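Local atomic coordinates of endoglucanase (Clostridium thermocellum, PDB entry 2E4T), a protein that hydrolyses internal beta-1,4-glucosidic bonds in cellulose and xyloglucan, this chain being the family 44 endoglucanase domain of a larger multidomain protein. Residues N185-W190 with P230-F235; D200-K205 with E239-A244; V279-W284 with A356-D361. All coordinates share one frame; numbering follows the deposited sequence.

Contact 1: N185-W190 with P230-F235; sequences NEPALW and PALYGF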
ATOM      1  N   ASN A 185       0.793   5.175  12.505  1.00  4.85           N
ATOM      2  CA  ASN A 185       1.185   3.887  11.962  1.00  4.71           C
ATOM      3  C   ASN A 185       0.897   2.837  13.049  1.00  4.69           C
ATOM      4  O   ASN A 185       1.341   2.970  14.174  1.00  5.52           O
ATOM      5  CB  ASN A 185       2.720   3.888  11.720  1.00  5.12           C
ATOM      6  CG  ASN A 185       3.179   2.585  11.085  1.00  5.04           C
ATOM      7  OD1 ASN A 185       2.778   2.268   9.920  1.00  6.84           O
ATOM      8  ND2 ASN A 185       3.936   1.790  11.830  1.00  5.69           N
ATOM      9  N   GLU A 186       0.156   1.789  12.674  1.00  4.76           N
ATOM     10  CA  GLU A 186      -0.001   0.589  13.508  1.00  5.05           C
ATOM     11  C   GLU A 186      -0.320   0.945  14.957  1.00  4.76           C
ATOM     12  O   GLU A 186       0.381   0.539  15.898  1.00  4.86           O
ATOM     13  CB  GLU A 186       1.209  -0.348  13.391  1.00  4.88           C
ATOM     14  CG  GLU A 186       1.379  -0.804  11.933  1.00  5.40           C
ATOM     15  CD  GLU A 186       2.404  -1.871  11.728  1.00  5.48           C
ATOM     16  OE1 GLU A 186       3.181  -2.222  12.664  1.00  6.22           O
ATOM     17  OE2 GLU A 186       2.462  -2.391  10.563  1.00  5.82           O
ATOM     18  N   PRO A 187      -1.466   1.590  15.200  1.00  4.77           N
ATOM     19  CA  PRO A 187      -1.792   2.024  16.573  1.00  4.84           C
ATOM     20  C   PRO A 187      -1.953   0.865  17.536  1.00  5.09           C
ATOM     21  O   PRO A 187      -1.626   1.035  18.745  1.00  5.37           O
ATOM     22  CB  PRO A 187      -3.111   2.810  16.383  1.00  5.61           C
ATOM     23  CG  PRO A 187      -3.693   2.252  15.091  1.00  5.85           C
ATOM     24  CD  PRO A 187      -2.468   2.045  14.215  1.00  4.95           C
ATOM     25  N   ALA A 188      -2.481  -0.292  17.104  1.00  5.17           N
ATOM     26  CA  ALA A 188      -2.605  -1.409  18.005  1.00  5.22           C
ATOM     27  C   ALA A 188      -1.260  -1.990  18.414  1.00  5.14           C
ATOM     28  O   ALA A 188      -1.215  -2.793  19.364  1.00  6.39           O
ATOM     29  CB  ALA A 188      -3.537  -2.486  17.461  1.00  6.00           C
ATOM     30  N   LEU A 189      -0.194  -1.599  17.718  1.00  5.19           N
ATOM     31  CA  LEU A 189       1.182  -1.980  18.124  1.00  5.35           C
ATOM     32  C   LEU A 189       1.900  -0.814  18.822  1.00  5.16           C
ATOM     33  O   LEU A 189       3.056  -1.008  19.220  1.00  5.81           O
ATOM     34  CB  LEU A 189       1.994  -2.514  16.965  1.00  5.17           C
ATOM     35  CG  LEU A 189       1.448  -3.824  16.370  1.00  6.33           C
ATOM     36  CD1 LEU A 189       2.415  -4.347  15.316  1.00  7.08           C
ATOM     37  CD2 LEU A 189       1.170  -4.893  17.423  1.00  8.45           C
ATOM     38  N   TRP A 190       1.268   0.335  19.061  1.00  5.30           N
ATOM     39  CA  TRP A 190       1.978   1.415  19.750  1.00  5.27           C
ATOM     40  C   TRP A 190       2.597   0.914  21.056  1.00  5.17           C
ATOM     41  O   TRP A 190       3.748   1.267  21.390  1.00  5.79           O
ATOM     42  CB  TRP A 190       1.050   2.591  20.039  1.00  5.45           C
ATOM     43  CG  TRP A 190       0.709   3.450  18.888  1.00  5.16           C
ATOM     44  CD1 TRP A 190       1.397   3.611  17.713  1.00  5.53           C
ATOM     45  CD2 TRP A 190      -0.389   4.376  18.837  1.00  5.03           C
ATOM     46  NE1 TRP A 190       0.782   4.560  16.910  1.00  5.46           N
ATOM     47  CE2 TRP A 190      -0.314   5.062  17.588  1.00  5.30           C
ATOM     48  CE3 TRP A 190      -1.431   4.679  19.718  1.00  5.65           C
ATOM     49  CZ2 TRP A 190      -1.258   6.041  17.226  1.00  5.79           C
ATOM     50  CZ3 TRP A 190      -2.368   5.653  19.360  1.00  5.60           C
ATOM     51  CH2 TRP A 190      -2.269   6.327  18.134  1.00  5.77           C
ATOM     52  N   PRO A 230      -6.824   3.218   9.624  1.00  4.94           N
ATOM     53  CA  PRO A 230      -5.941   3.416  10.771  1.00  5.07           C
ATOM     54  C   PRO A 230      -4.515   2.890  10.624  1.00  4.99           C
ATOM     55  O   PRO A 230      -3.774   2.890  11.605  1.00  6.06           O
ATOM     56  CB  PRO A 230      -6.695   2.715  11.961  1.00  5.73           C
ATOM     57  CG  PRO A 230      -7.863   1.966  11.326  1.00  5.64           C
ATOM     58  CD  PRO A 230      -7.625   1.995   9.794  1.00  5.64           C
ATOM     59  N   ALA A 231      -4.146   2.416   9.409  1.00  4.85           N
ATOM     60  CA  ALA A 231      -2.789   1.858   9.189  1.00  5.24           C
ATOM     61  C   ALA A 231      -2.578   0.637  10.097  1.00  5.06           C
ATOM     62  O   ALA A 231      -1.526   0.456  10.726  1.00  5.54           O
ATOM     63  CB  ALA A 231      -1.693   2.895   9.343  1.00  6.75           C
ATOM     64  N   LEU A 232      -3.604  -0.227  10.143  1.00  4.87           N
ATOM     65  CA  LEU A 232      -3.578  -1.400  11.028  1.00  4.76           C
ATOM     66  C   LEU A 232      -2.551  -2.421  10.585  1.00  5.00           C
ATOM     67  O   LEU A 232      -2.390  -2.697   9.360  1.00  5.64           O
ATOM     68  CB  LEU A 232      -4.974  -2.039  11.077  1.00  5.20           C
ATOM     69  CG  LEU A 232      -6.083  -1.154  11.602  1.00  5.35           C
ATOM     70  CD1 LEU A 232      -7.405  -1.909  11.520  1.00  7.13           C
ATOM     71  CD2 LEU A 232      -5.822  -0.693  13.043  1.00  6.52           C
ATOM     72  N   TYR A 233      -1.892  -3.071  11.550  1.00  4.99           N
ATOM     73  CA  TYR A 233      -0.737  -3.865  11.200  1.00  4.89           C
ATOM     74  C   TYR A 233      -1.094  -5.193  10.494  1.00  4.88           C
ATOM     75  O   TYR A 233      -0.262  -5.758   9.751  1.00  5.22           O
ATOM     76  CB  TYR A 233       0.139  -4.188  12.436  1.00  5.38           C
ATOM     77  CG  TYR A 233      -0.317  -5.371  13.255  1.00  5.25           C
ATOM     78  CD1 TYR A 233       0.175  -6.641  12.978  1.00  6.77           C
ATOM     79  CD2 TYR A 233      -1.202  -5.214  14.293  1.00  5.92           C
ATOM     80  CE1 TYR A 233      -0.221  -7.766  13.723  1.00  7.18           C
ATOM     81  CE2 TYR A 233      -1.617  -6.319  15.039  1.00  6.70           C
ATOM     82  CZ  TYR A 233      -1.114  -7.570  14.752  1.00  6.97           C
ATOM     83  OH  TYR A 233      -1.470  -8.709  15.460  1.00  8.78           O
ATOM     84  N   GLY A 234      -2.271  -5.726  10.784  1.00  5.41           N
ATOM     85  CA  GLY A 234      -2.598  -7.069  10.316  1.00  5.33           C
ATOM     86  C   GLY A 234      -3.928  -7.491  10.907  1.00  5.01           C
ATOM     87  O   GLY A 234      -4.587  -6.730  11.634  1.00  5.50           O
ATOM     88  N   PHE A 235      -4.315  -8.728  10.569  1.00  5.62           N
ATOM     89  CA  PHE A 235      -5.684  -9.159  10.763  1.00  5.85           C
ATOM     90  C   PHE A 235      -6.170  -9.014  12.210  1.00  5.51           C
ATOM     91  O   PHE A 235      -7.332  -8.623  12.412  1.00  5.85           O
ATOM     92  CB  PHE A 235      -5.848 -10.612  10.273  1.00  6.35           C
ATOM     93  CG  PHE A 235      -7.279 -11.004  10.239  1.00  6.19           C
ATOM     94  CD1 PHE A 235      -8.043 -10.784   9.090  1.00  7.32           C
ATOM     95  CD2 PHE A 235      -7.928 -11.504  11.393  1.00  6.61           C
ATOM     96  CE1 PHE A 235      -9.399 -11.068   9.064  1.00  8.21           C
ATOM     97  CE2 PHE A 235      -9.306 -11.736  11.373  1.00  7.17           C
ATOM     98  CZ  PHE A 235     -10.002 -11.509  10.203  1.00  8.07           C
TER
HETATM   99  O   HOH W   1       2.437  -5.036   9.766  1.00  8.25           O
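Leu189 lays its isobutyl group across one face of the Tyr233 ring. CD1 sits 4.0 Å from the ring centroid, 28° off the normal, which makes a CH-pi contact. CD2 reaches the same ring nearer its rim, 3.9 Å from Tyr233 CE2. The two side chains run at about a right angle. With CG of Tyr233 between its backbone N and carbonyl carbon (chi1 83°), the ring turns one face to Leu189. The phenol oxygen probably bonds Gln242 OE1, in the modelled conformer of that glutamine. Glu186 crosses the root of the same tyrosine. Its extended chain brings CD to 3.3 Å from Tyr233 CB, and the carboxylate plane is turned 65° from the ring plane. One water then ties the two residues, giving one hydrogen to Glu186 OE2 and the other to Tyr233 O, at 2.8 Å from each. The backbones are joined by one bond, from Glu186 N to Ala231 O at 2.9 Å. Pro187 closes the other end. Its CD lies 3.0 Å from Pro230 O, and its CG packs against Leu232 CD2 at 4.2 Å. Pro230 follows a cis peptide bond. The turn after Glu186 is closed by Leu189 N bonding to Glu186 O. CB of Asn185 leaves the backbone away from 230-235, and its OD1 accepts from Arg42. Here the loop after the fourth strand of a TIM barrel packs on the C-terminal end of the fifth. The Asn-Glu-Pro sequence in that loop is reminiscent of the Asn-Glu pair after the fourth strand of TIM-barrel glycosidases such as families 5, 39 and 51, where the Glu is the acid/base; a similar role for Glu186 is probable.

Contact 2: D200-K205 with E239-A244; sequences DNVTAK and ETLQSA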
ATOM      1  N   ASP A 200       0.383   2.254  27.245  1.00  6.80           N
ATOM      2  CA  ASP A 200      -0.869   1.542  27.439  1.00  7.00           C
ATOM      3  C   ASP A 200      -1.375   0.983  26.093  1.00  6.26           C
ATOM      4  O   ASP A 200      -1.212   1.629  25.040  1.00  6.91           O
ATOM      5  CB  ASP A 200      -1.909   2.473  28.063  1.00  8.74           C
ATOM      6  CG  ASP A 200      -1.487   2.960  29.453  1.00  9.86           C
ATOM      7  OD1 ASP A 200      -0.754   2.210  30.160  1.00 12.68           O
ATOM      8  OD2 ASP A 200      -1.934   4.080  29.832  1.00 11.71           O
ATOM      9  N   ASN A 201      -2.041  -0.159  26.115  1.00  6.79           N
ATOM     10  CA  ASN A 201      -2.633  -0.699  24.902  1.00  6.74           C
ATOM     11  C   ASN A 201      -3.734   0.247  24.434  1.00  7.04           C
ATOM     12  O   ASN A 201      -4.646   0.590  25.219  1.00  8.40           O
ATOM     13  CB  ASN A 201      -3.235  -2.089  25.185  1.00  7.30           C
ATOM     14  CG  ASN A 201      -2.171  -3.106  25.557  1.00  7.94           C
ATOM     15  OD1 ASN A 201      -1.041  -3.039  25.103  1.00  9.19           O
ATOM     16  ND2 ASN A 201      -2.522  -4.066  26.412  1.00 11.65           N
ATOM     17  N   VAL A 202      -3.692   0.647  23.144  1.00  6.52           N
ATOM     18  CA  VAL A 202      -4.627   1.655  22.678  1.00  6.40           C
ATOM     19  C   VAL A 202      -6.062   1.199  22.809  1.00  6.04           C
ATOM     20  O   VAL A 202      -6.427   0.034  22.508  1.00  6.60           O
ATOM     21  CB  VAL A 202      -4.309   2.064  21.222  1.00  7.09           C
ATOM     22  CG1 VAL A 202      -4.628   0.941  20.229  1.00  7.27           C
ATOM     23  CG2 VAL A 202      -4.966   3.376  20.861  1.00  8.83           C
ATOM     24  N   THR A 203      -6.943   2.100  23.236  1.00  7.03           N
ATOM     25  CA  THR A 203      -8.367   1.828  23.255  1.00  6.87           C
ATOM     26  C   THR A 203      -9.017   2.218  21.928  1.00  6.48           C
ATOM     27  O   THR A 203      -8.538   3.123  21.212  1.00  7.01           O
ATOM     28  CB  THR A 203      -9.053   2.551  24.445  1.00  7.19           C
ATOM     29  OG1 THR A 203      -8.915   3.953  24.252  1.00  8.45           O
ATOM     30  CG2 THR A 203      -8.494   2.103  25.779  1.00  9.33           C
ATOM     31  N   ALA A 204     -10.110   1.541  21.618  1.00  6.41           N
ATOM     32  CA  ALA A 204     -10.901   1.954  20.469  1.00  6.82           C
ATOM     33  C   ALA A 204     -11.365   3.425  20.615  1.00  6.53           C
ATOM     34  O   ALA A 204     -11.328   4.194  19.643  1.00  7.10           O
ATOM     35  CB  ALA A 204     -12.090   1.012  20.307  1.00  7.64           C
ATOM     36  N   LYS A 205     -11.789   3.801  21.820  1.00  7.11           N
ATOM     37  CA  LYS A 205     -12.250   5.180  22.026  1.00  7.46           C
ATOM     38  C   LYS A 205     -11.110   6.183  21.788  1.00  6.87           C
ATOM     39  O   LYS A 205     -11.343   7.227  21.148  1.00  7.20           O
ATOM     40  CB  LYS A 205     -12.815   5.368  23.430  1.00  8.44           C
ATOM     41  CG  LYS A 205     -14.186   4.727  23.601  1.00  9.44           C
ATOM     42  CD  LYS A 205     -14.781   5.012  24.987  1.00 12.22           C
ATOM     43  CE  LYS A 205     -13.945   4.584  26.187  1.00 12.25           C
ATOM     44  NZ  LYS A 205     -13.675   3.118  26.214  1.00 10.78           N
ATOM     45  N   GLU A 239      -9.587  -7.161  13.365  1.00  5.49           N
ATOM     46  CA  GLU A 239     -10.717  -7.812  14.023  1.00  5.83           C
ATOM     47  C   GLU A 239     -11.079  -7.160  15.356  1.00  5.65           C
ATOM     48  O   GLU A 239     -12.257  -6.886  15.619  1.00  6.44           O
ATOM     49  CB  GLU A 239     -10.462  -9.319  14.207  1.00  6.37           C
ATOM     50  CG  GLU A 239     -11.761 -10.031  14.521  1.00  8.11           C
ATOM     51  CD  GLU A 239     -11.656 -11.492  14.824  1.00  8.61           C
ATOM     52  OE1 GLU A 239     -10.601 -12.102  14.683  1.00  8.88           O
ATOM     53  OE2 GLU A 239     -12.718 -12.074  15.214  1.00 12.81           O
ATOM     54  N   THR A 240     -10.090  -6.913  16.211  1.00  5.95           N
ATOM     55  CA  THR A 240     -10.339  -6.514  17.599  1.00  6.43           C
ATOM     56  C   THR A 240      -9.389  -5.397  18.065  1.00  5.91           C
ATOM     57  O   THR A 240      -9.319  -5.133  19.287  1.00  6.33           O
ATOM     58  CB  THR A 240     -10.142  -7.714  18.562  1.00  6.87           C
ATOM     59  OG1 THR A 240      -8.755  -8.068  18.534  1.00  7.16           O
ATOM     60  CG2 THR A 240     -11.029  -8.893  18.202  1.00  7.98           C
ATOM     61  N   LEU A 241      -8.672  -4.743  17.145  1.00  5.76           N
ATOM     62  CA  LEU A 241      -7.681  -3.742  17.539  1.00  5.52           C
ATOM     63  C   LEU A 241      -6.716  -4.369  18.557  1.00  5.91           C
ATOM     64  O   LEU A 241      -6.304  -3.782  19.542  1.00  6.35           O
ATOM     65  CB  LEU A 241      -8.332  -2.444  17.991  1.00  5.89           C
ATOM     66  CG  LEU A 241      -7.403  -1.215  18.054  1.00  5.99           C
ATOM     67  CD1 LEU A 241      -6.926  -0.808  16.655  1.00  6.43           C
ATOM     68  CD2 LEU A 241      -8.149  -0.048  18.708  1.00  6.77           C
ATOM     69  N   GLN A 242      -6.288  -5.614  18.251  1.00  6.12           N
ATOM     70  CA  GLN A 242      -5.352  -6.359  19.105  1.00  6.65           C
ATOM     71  C   GLN A 242      -5.901  -6.493  20.540  1.00  6.72           C
ATOM     72  O   GLN A 242      -5.270  -6.152  21.524  1.00  7.38           O
ATOM     73  CB  GLN A 242      -3.947  -5.796  19.107  1.00  7.14           C
ATOM     74  CG  GLN A 242      -2.881  -6.722  19.643  1.00  8.99           C
ATOM     75  CD  GLN A 242      -2.183  -7.506  18.622  0.50 10.33           C
ATOM     76  OE1 GLN A 242      -2.756  -7.889  17.604  0.50 10.04           O
ATOM     77  NE2 GLN A 242      -0.920  -7.731  18.847  0.50 14.88           N
ATOM     78  N   SER A 243      -7.109  -7.051  20.621  1.00  6.86           N
ATOM     79  CA  SER A 243      -7.715  -7.290  21.915  1.00  7.76           C
ATOM     80  C   SER A 243      -7.789  -5.977  22.714  1.00  7.66           C
ATOM     81  O   SER A 243      -7.466  -5.962  23.913  1.00  7.90           O
ATOM     82  CB  SER A 243      -6.985  -8.371  22.704  1.00  9.03           C
ATOM     83  OG  SER A 243      -6.889  -9.608  21.957  0.70  7.89           O
ATOM     84  N   ALA A 244      -8.247  -4.899  22.071  1.00  7.16           N
ATOM     85  CA  ALA A 244      -8.183  -3.591  22.736  1.00  7.36           C
ATOM     86  C   ALA A 244      -8.966  -3.664  24.041  1.00  6.74           C
ATOM     87  O   ALA A 244     -10.014  -4.308  24.143  1.00  7.33           O
ATOM     88  CB  ALA A 244      -8.761  -2.519  21.837  1.00  7.32           C
TER
HETATM   89  O   HOH W   2      -5.197  -2.316  21.732  1.00  6.93           O
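A helix start and a helix end meet here on the outer part of the barrel domain. Thr203 is the N-cap of helix 204-221, and its OG1 caps Glu206 N. Leu241 is the first residue after helix 235-240 to leave helical geometry, and it does so with positive phi. Its side chain lies in the join. CD2 comes to 3.8 Å from Ala204 CA and 4.0 Å from Val202 CG1, while the Leu241 and Val202 side chains cross at about a right angle. Ala244 adds a smaller packing contact, with CB 3.5 Å from Val202 O. Val202 O accepts from a water, which gives its other hydrogen to Leu241 O and so bridges the segments. The turn after helix 235-240 is held from within. Ser243 N bonds to Thr240 OG1 at 2.8 Å in an ST motif, and Ala244 N bonds to Thr240 O. Asp246, just past the turn, accepts from Ala204 N and pairs with Lys205. Helix 257-272 lies alongside: its Phe257 touches both Ala204 and Leu241, and its Tyr260 packs on Ala204. The loop that follows strand 180-183 reaches Leu241 through Ala188.

Contact 3: V279-W284 with A356-D361; sequences VLDVHW and AITEYD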
ATOM      1  N   VAL A 279      -9.689   7.366   3.247  1.00  5.35           N
ATOM      2  CA  VAL A 279      -9.131   6.104   2.812  1.00  5.14           C
ATOM      3  C   VAL A 279      -8.943   5.187   4.027  1.00  5.04           C
ATOM      4  O   VAL A 279      -8.226   5.533   4.962  1.00  5.97           O
ATOM      5  CB  VAL A 279      -7.777   6.280   2.097  1.00  5.24           C
ATOM      6  CG1 VAL A 279      -7.369   4.973   1.458  1.00  5.86           C
ATOM      7  CG2 VAL A 279      -7.822   7.401   1.062  1.00  5.58           C
ATOM      8  N   LEU A 280      -9.622   4.036   3.996  1.00  4.81           N
ATOM      9  CA  LEU A 280      -9.382   2.955   4.955  1.00  5.03           C
ATOM     10  C   LEU A 280      -8.045   2.315   4.579  1.00  5.05           C
ATOM     11  O   LEU A 280      -7.874   1.877   3.450  1.00  5.98           O
ATOM     12  CB  LEU A 280     -10.525   1.942   4.871  1.00  4.88           C
ATOM     13  CG  LEU A 280     -10.393   0.767   5.831  1.00  5.77           C
ATOM     14  CD1 LEU A 280     -10.602   1.222   7.277  1.00  7.67           C
ATOM     15  CD2 LEU A 280     -11.413  -0.322   5.484  1.00  6.47           C
ATOM     16  N   ASP A 281      -7.120   2.298   5.546  1.00  5.32           N
ATOM     17  CA  ASP A 281      -5.696   1.985   5.291  1.00  5.57           C
ATOM     18  C   ASP A 281      -5.289   0.834   6.185  1.00  4.81           C
ATOM     19  O   ASP A 281      -5.412   0.931   7.437  1.00  5.66           O
ATOM     20  CB  ASP A 281      -4.921   3.291   5.724  1.00  6.61           C
ATOM     21  CG  ASP A 281      -3.435   3.180   5.702  1.00  6.48           C
ATOM     22  OD1 ASP A 281      -2.911   2.038   5.738  1.00  7.44           O
ATOM     23  OD2 ASP A 281      -2.798   4.265   5.610  1.00  7.97           O
ATOM     24  N   VAL A 282      -4.856  -0.272   5.575  1.00  4.86           N
ATOM     25  CA  VAL A 282      -4.424  -1.420   6.338  1.00  4.80           C
ATOM     26  C   VAL A 282      -3.083  -1.941   5.758  1.00  4.55           C
ATOM     27  O   VAL A 282      -2.716  -1.669   4.608  1.00  4.98           O
ATOM     28  CB  VAL A 282      -5.459  -2.569   6.353  1.00  5.98           C
ATOM     29  CG1 VAL A 282      -6.754  -2.126   7.031  1.00  7.08           C
ATOM     30  CG2 VAL A 282      -5.728  -3.083   4.912  1.00  7.68           C
ATOM     31  N   HIS A 283      -2.396  -2.714   6.612  1.00  4.84           N
ATOM     32  CA  HIS A 283      -1.187  -3.433   6.225  1.00  5.14           C
ATOM     33  C   HIS A 283      -1.554  -4.908   6.123  1.00  4.98           C
ATOM     34  O   HIS A 283      -2.272  -5.443   6.980  1.00  5.45           O
ATOM     35  CB  HIS A 283      -0.095  -3.261   7.266  1.00  5.09           C
ATOM     36  CG  HIS A 283       0.292  -1.835   7.455  1.00  5.17           C
ATOM     37  ND1 HIS A 283      -0.061  -0.746   6.707  1.00  6.56           N
ATOM     38  CD2 HIS A 283       1.101  -1.348   8.453  1.00  4.34           C
ATOM     39  CE1 HIS A 283       0.543   0.348   7.238  1.00  4.90           C
ATOM     40  NE2 HIS A 283       1.238  -0.007   8.312  1.00  7.29           N
ATOM     41  N   TRP A 284      -1.043  -5.578   5.066  1.00  5.39           N
ATOM     42  CA  TRP A 284      -1.373  -6.971   4.813  1.00  5.33           C
ATOM     43  C   TRP A 284      -0.084  -7.703   4.420  1.00  5.23           C
ATOM     44  O   TRP A 284       0.334  -7.686   3.265  1.00  6.39           O
ATOM     45  CB  TRP A 284      -2.444  -7.124   3.699  1.00  6.11           C
ATOM     46  CG  TRP A 284      -2.819  -8.508   3.372  1.00  6.51           C
ATOM     47  CD1 TRP A 284      -2.378  -9.256   2.297  1.00  7.15           C
ATOM     48  CD2 TRP A 284      -3.756  -9.367   4.088  1.00  6.74           C
ATOM     49  NE1 TRP A 284      -3.012 -10.509   2.302  1.00  7.77           N
ATOM     50  CE2 TRP A 284      -3.862 -10.589   3.367  1.00  7.28           C
ATOM     51  CE3 TRP A 284      -4.544  -9.203   5.220  1.00  7.39           C
ATOM     52  CZ2 TRP A 284      -4.717 -11.635   3.783  1.00  8.17           C
ATOM     53  CZ3 TRP A 284      -5.396 -10.261   5.616  1.00  8.72           C
ATOM     54  CH2 TRP A 284      -5.449 -11.449   4.874  1.00  8.75           C
ATOM     55  N   ALA A 356      -6.828   1.382   0.901  1.00  4.82           N
ATOM     56  CA  ALA A 356      -5.407   1.348   0.576  1.00  4.71           C
ATOM     57  C   ALA A 356      -4.726   0.243   1.377  1.00  4.75           C
ATOM     58  O   ALA A 356      -5.046   0.009   2.546  1.00  5.41           O
ATOM     59  CB  ALA A 356      -4.736   2.691   0.884  1.00  5.68           C
ATOM     60  N   ILE A 357      -3.739  -0.388   0.723  1.00  4.59           N
ATOM     61  CA  ILE A 357      -2.886  -1.414   1.346  1.00  4.43           C
ATOM     62  C   ILE A 357      -1.498  -0.781   1.415  1.00  4.42           C
ATOM     63  O   ILE A 357      -0.742  -0.799   0.446  1.00  4.97           O
ATOM     64  CB  ILE A 357      -2.881  -2.738   0.564  1.00  5.14           C
ATOM     65  CG1 ILE A 357      -4.304  -3.177   0.164  1.00  6.12           C
ATOM     66  CG2 ILE A 357      -2.132  -3.760   1.370  1.00  5.99           C
ATOM     67  CD1 ILE A 357      -5.274  -3.422   1.298  1.00  6.88           C
ATOM     68  N   THR A 358      -1.196  -0.147   2.577  1.00  4.58           N
ATOM     69  CA  THR A 358      -0.038   0.733   2.644  1.00  4.98           C
ATOM     70  C   THR A 358       1.273   0.025   3.066  1.00  4.70           C
ATOM     71  O   THR A 358       2.342   0.652   2.985  1.00  4.76           O
ATOM     72  CB  THR A 358      -0.309   1.944   3.536  1.00  5.02           C
ATOM     73  OG1 THR A 358      -0.600   1.499   4.847  1.00  6.62           O
ATOM     74  CG2 THR A 358      -1.350   2.854   2.911  1.00  5.98           C
ATOM     75  N   GLU A 359       1.190  -1.248   3.446  1.00  4.77           N
ATOM     76  CA  GLU A 359       2.363  -2.099   3.528  1.00  4.55           C
ATOM     77  C   GLU A 359       1.897  -3.496   3.132  1.00  4.64           C
ATOM     78  O   GLU A 359       0.809  -3.942   3.556  1.00  4.95           O
ATOM     79  CB  GLU A 359       2.998  -2.211   4.916  1.00  4.97           C
ATOM     80  CG  GLU A 359       3.535  -0.900   5.434  1.00  5.15           C
ATOM     81  CD  GLU A 359       4.212  -0.969   6.789  1.00  5.18           C
ATOM     82  OE1 GLU A 359       4.640  -2.081   7.216  1.00  6.12           O
ATOM     83  OE2 GLU A 359       4.370   0.123   7.414  1.00  5.76           O
ATOM     84  N   TYR A 360       2.726  -4.214   2.382  1.00  4.88           N
ATOM     85  CA  TYR A 360       2.522  -5.606   2.069  1.00  4.85           C
ATOM     86  C   TYR A 360       3.859  -6.109   1.492  1.00  5.01           C
ATOM     87  O   TYR A 360       4.709  -5.318   1.027  1.00  5.43           O
ATOM     88  CB  TYR A 360       1.384  -5.833   1.043  1.00  5.35           C
ATOM     89  CG  TYR A 360       1.670  -5.238  -0.331  1.00  5.04           C
ATOM     90  CD1 TYR A 360       2.261  -6.021  -1.310  1.00  5.50           C
ATOM     91  CD2 TYR A 360       1.395  -3.915  -0.619  1.00  5.06           C
ATOM     92  CE1 TYR A 360       2.594  -5.527  -2.548  1.00  5.70           C
ATOM     93  CE2 TYR A 360       1.706  -3.378  -1.881  1.00  4.95           C
ATOM     94  CZ  TYR A 360       2.318  -4.187  -2.823  1.00  5.18           C
ATOM     95  OH  TYR A 360       2.684  -3.721  -4.060  1.00  5.92           O
ATOM     96  N   ASP A 361       4.018  -7.441   1.487  1.00  5.14           N
ATOM     97  CA  ASP A 361       5.195  -8.115   0.898  1.00  4.99           C
ATOM     98  C   ASP A 361       4.837  -9.575   0.829  1.00  5.16           C
ATOM     99  O   ASP A 361       4.586 -10.198   1.861  1.00  6.11           O
ATOM    100  CB  ASP A 361       6.408  -7.880   1.781  1.00  6.44           C
ATOM    101  CG  ASP A 361       7.657  -8.652   1.339  1.00  7.26           C
ATOM    102  OD1 ASP A 361       7.703  -9.139   0.196  1.00  7.22           O
ATOM    103  OD2 ASP A 361       8.637  -8.711   2.165  1.00 10.03           O
TER
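Leu280 and Ala356 begin a parallel pairing of strands 279-284 and 354-360. Ala356 N donates to Leu280 O at 2.8 Å, and Ala356 O accepts from Val282 N. Val282 O in turn takes Thr358 N. The ladder then slips by one residue, because the next donor, Trp284 N, finds Glu359 O at 2.9 Å and not Thr358 O. The chain turns a corner at Glu359, and Thr358 O is bonded instead by Thr390 and Asn31. Trp284 O is buried with no polar partner in the model; Tyr360 CA makes a CA-H...O contact to it at 3.2 Å. Val282 CG2 and Ile357 CD1 pack at 3.7 Å, side by side and pointing the same way.

The face bearing Asp281, His283 and Glu359 carries polar groups beside Ala356. Asp281 OD1 accepts from Thr358 OG1, though the position of that hydroxyl is less certain. Glu359 lies over the His283 ring, with CG 3.6 Å from its centroid and only 6° off the normal. The carboxylate plane is 19° from the ring plane, so the groups are stacked. His283 NE2 and Glu359 OE2 are 3.3 Å apart but badly aligned, and each bonds elsewhere. NE2 is bonded to Asn185 OD1, and OE2 forms a salt bridge with Arg42. Glu359 OE1 is bonded to Tyr285. With a partner on each oxygen and a ring against its side, the Glu359 carboxylate is fixed in orientation at the end of the seventh barrel strand, consistent with the place of an active-site glutamate in related barrels.

The 185-190 loop leaves strand 180-183, and contact 1 closes the chain back onto strand 226-232. Before that return, the chain passes residues 200-205, which meet 239-244 only after strand 226-232. Contacts 1 and 2 therefore cross. They also touch, where Pro187 O packs on Val202 CG1. Contact 3 comes later, in series, and closes a loop of about 70 residues. It reaches contact 1 through the shared sheet, where Leu232 O meets His283 N. Contacts 2 and 3 do not touch. Contact 1 joins the loop after strand four to strand five, contact 2 joins ends of the outer helices 204-221 and 235-240, and contact 3 pairs strands six and seven.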